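Local structure of lipoprotein (Clostridioides difficile, 7RAG) at residues Tyr25-Glu30 with Leu44-Lys49. The protein allosterically activates the CwlD amidase during spore formation, as the GerS lipoprotein of the LolA family. Residues are numbered along the deposited sequence; the frame is centred on the assembly and turned at random.
Sequences YSCKAE and LIHTYK
Y25 lays one face of its ring over the CB of Y48, which stands 3.7 Å from the Y25 ring centroid, a CH-pi contact. A chi1 of 82° tucks the Y25 ring in over its own backbone, and its far end comes closer to the partner strand. The ring of Y48 is slid away from it: the planes lie at 28°, but with centroids 5.4 Å apart the rings share little face, being displaced along their planes. On the same face of the sheet, A29 CB sits over the H46 imidazole, nearest to H46 NE2 at 3.7 Å and toward the ring's rim, while C27 SG meets H46 CB at 3.9 Å and approaches that ring obliquely. The opposite face carries a weak hydroxyl-hydroxyl hydrogen bond, S26 OG to T47 OG1 (3.3 Å), at a non-hydrogen-bonded pair. Paired backbone N-H···O bonds at Y25-Y48, C27-H46 and A29-L44 fix this antiparallel register; the A29 N to L44 O bond is almost straight, at 179°. The two segments belong to the beta hairpin of strands 24-33 and 40-58, with helix 8-21 preceding it. A strand of a second copy of the protein continues the sheet across the interface, where F104 and F171 of that subunit meet the Y25 ring and Y48 OH is hydrogen-bonded to D52 OD2 of that subunit.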
loop_
_atom_site.group_PDB
_atom_site.type_symbol
_atom_site.label_atom_id
_atom_site.label_comp_id
_atom_site.label_asym_id
_atom_site.label_seq_id
_atom_site.Cartn_x
_atom_site.Cartn_y
_atom_site.Cartn_z
ATOM N N TYR A 25 -18.837 4.881 8.888
ATOM C CA TYR A 25 -20.161 5.034 8.312
ATOM C C TYR A 25 -20.251 4.166 7.077
ATOM O O TYR A 25 -19.245 3.742 6.510
ATOM C CB TYR A 25 -20.532 6.505 8.022
ATOM C CG TYR A 25 -20.036 7.143 6.740
ATOM C CD1 TYR A 25 -19.117 8.186 6.773
ATOM C CD2 TYR A 25 -20.534 6.762 5.502
ATOM C CE1 TYR A 25 -18.670 8.795 5.621
ATOM C CE2 TYR A 25 -20.088 7.362 4.347
ATOM C CZ TYR A 25 -19.155 8.379 4.418
ATOM O OH TYR A 25 -18.719 8.975 3.268
ATOM N N SER A 26 -21.479 3.878 6.686
ATOM C CA SER A 26 -21.689 3.039 5.525
ATOM C C SER A 26 -23.031 3.396 4.931
ATOM O O SER A 26 -24.002 3.614 5.659
ATOM C CB SER A 26 -21.659 1.555 5.883
ATOM O OG SER A 26 -21.319 0.785 4.743
ATOM N N CYS A 27 -23.086 3.437 3.610
ATOM C CA CYS A 27 -24.342 3.768 2.962
ATOM C C CYS A 27 -24.324 3.250 1.543
ATOM O O CYS A 27 -23.283 2.866 1.004
ATOM C CB CYS A 27 -24.619 5.272 2.978
ATOM S SG CYS A 27 -23.511 6.256 1.964
ATOM N N LYS A 28 -25.517 3.213 0.965
ATOM C CA LYS A 28 -25.726 2.957 -0.447
ATOM C C LYS A 28 -25.859 4.313 -1.141
ATOM O O LYS A 28 -26.573 5.197 -0.654
ATOM C CB LYS A 28 -26.981 2.098 -0.631
ATOM C CG LYS A 28 -27.014 1.214 -1.857
ATOM C CD LYS A 28 -28.313 0.397 -1.904
ATOM C CE LYS A 28 -29.400 1.099 -2.711
ATOM N NZ LYS A 28 -30.537 0.179 -2.997
ATOM N N ALA A 29 -25.140 4.497 -2.243
ATOM C CA ALA A 29 -25.159 5.741 -3.004
ATOM C C ALA A 29 -25.706 5.453 -4.395
ATOM O O ALA A 29 -25.096 4.697 -5.163
ATOM C CB ALA A 29 -23.760 6.366 -3.092
ATOM N N GLU A 30 -26.860 6.039 -4.706
ATOM C CA GLU A 30 -27.413 6.000 -6.051
ATOM C C GLU A 30 -26.971 7.257 -6.780
ATOM O O GLU A 30 -27.365 8.362 -6.395
ATOM C CB GLU A 30 -28.936 5.916 -6.003
ATOM C CG GLU A 30 -29.424 4.772 -5.164
ATOM C CD GLU A 30 -30.928 4.681 -5.100
ATOM O OE1 GLU A 30 -31.619 5.597 -5.623
ATOM O OE2 GLU A 30 -31.408 3.680 -4.523
ATOM N N LEU A 44 -23.336 2.442 -5.756
ATOM C CA LEU A 44 -22.111 2.132 -5.049
ATOM C C LEU A 44 -22.464 1.903 -3.596
ATOM O O LEU A 44 -23.498 2.374 -3.115
ATOM C CB LEU A 44 -21.083 3.279 -5.155
ATOM C CG LEU A 44 -20.588 3.590 -6.574
ATOM C CD1 LEU A 44 -21.517 4.572 -7.295
ATOM C CD2 LEU A 44 -19.166 4.091 -6.570
ATOM N N ILE A 45 -21.600 1.172 -2.899
ATOM C CA ILE A 45 -21.579 1.201 -1.444
ATOM C C ILE A 45 -20.375 2.025 -1.010
ATOM O O ILE A 45 -19.265 1.837 -1.527
ATOM C CB ILE A 45 -21.559 -0.216 -0.856
ATOM C CG1 ILE A 45 -22.837 -0.932 -1.304
ATOM C CG2 ILE A 45 -21.482 -0.149 0.667
ATOM C CD1 ILE A 45 -22.786 -2.403 -1.186
ATOM N N HIS A 46 -20.622 3.001 -0.140
ATOM C CA HIS A 46 -19.593 3.822 0.476
ATOM C C HIS A 46 -19.357 3.319 1.875
ATOM O O HIS A 46 -20.302 3.241 2.672
ATOM C CB HIS A 46 -20.012 5.280 0.591
ATOM C CG HIS A 46 -20.078 5.990 -0.709
ATOM N ND1 HIS A 46 -20.323 7.341 -0.799
ATOM C CD2 HIS A 46 -19.934 5.541 -1.974
ATOM C CE1 HIS A 46 -20.331 7.694 -2.069
ATOM N NE2 HIS A 46 -20.089 6.621 -2.799
ATOM N N THR A 47 -18.099 3.029 2.185
ATOM C CA THR A 47 -17.688 2.674 3.530
ATOM C C THR A 47 -16.587 3.610 4.003
ATOM O O THR A 47 -15.640 3.909 3.269
ATOM C CB THR A 47 -17.240 1.228 3.571
ATOM O OG1 THR A 47 -18.369 0.400 3.282
ATOM C CG2 THR A 47 -16.713 0.867 4.942
ATOM N N TYR A 48 -16.721 4.083 5.231
ATOM C CA TYR A 48 -15.714 4.909 5.872
ATOM C C TYR A 48 -15.345 4.296 7.213
ATOM O O TYR A 48 -16.229 3.998 8.023
ATOM C CB TYR A 48 -16.239 6.322 6.069
ATOM C CG TYR A 48 -15.429 7.201 6.991
ATOM C CD1 TYR A 48 -14.260 7.803 6.550
ATOM C CD2 TYR A 48 -15.861 7.480 8.284
ATOM C CE1 TYR A 48 -13.533 8.648 7.360
ATOM C CE2 TYR A 48 -15.128 8.331 9.117
ATOM C CZ TYR A 48 -13.961 8.911 8.643
ATOM O OH TYR A 48 -13.210 9.752 9.432
ATOM N N LYS A 49 -14.051 4.091 7.438
ATOM C CA LYS A 49 -13.526 3.829 8.772
ATOM C C LYS A 49 -12.368 4.784 9.036
ATOM O O LYS A 49 -11.543 5.030 8.157
ATOM C CB LYS A 49 -13.083 2.356 8.949
ATOM C CG LYS A 49 -12.156 1.798 7.881
#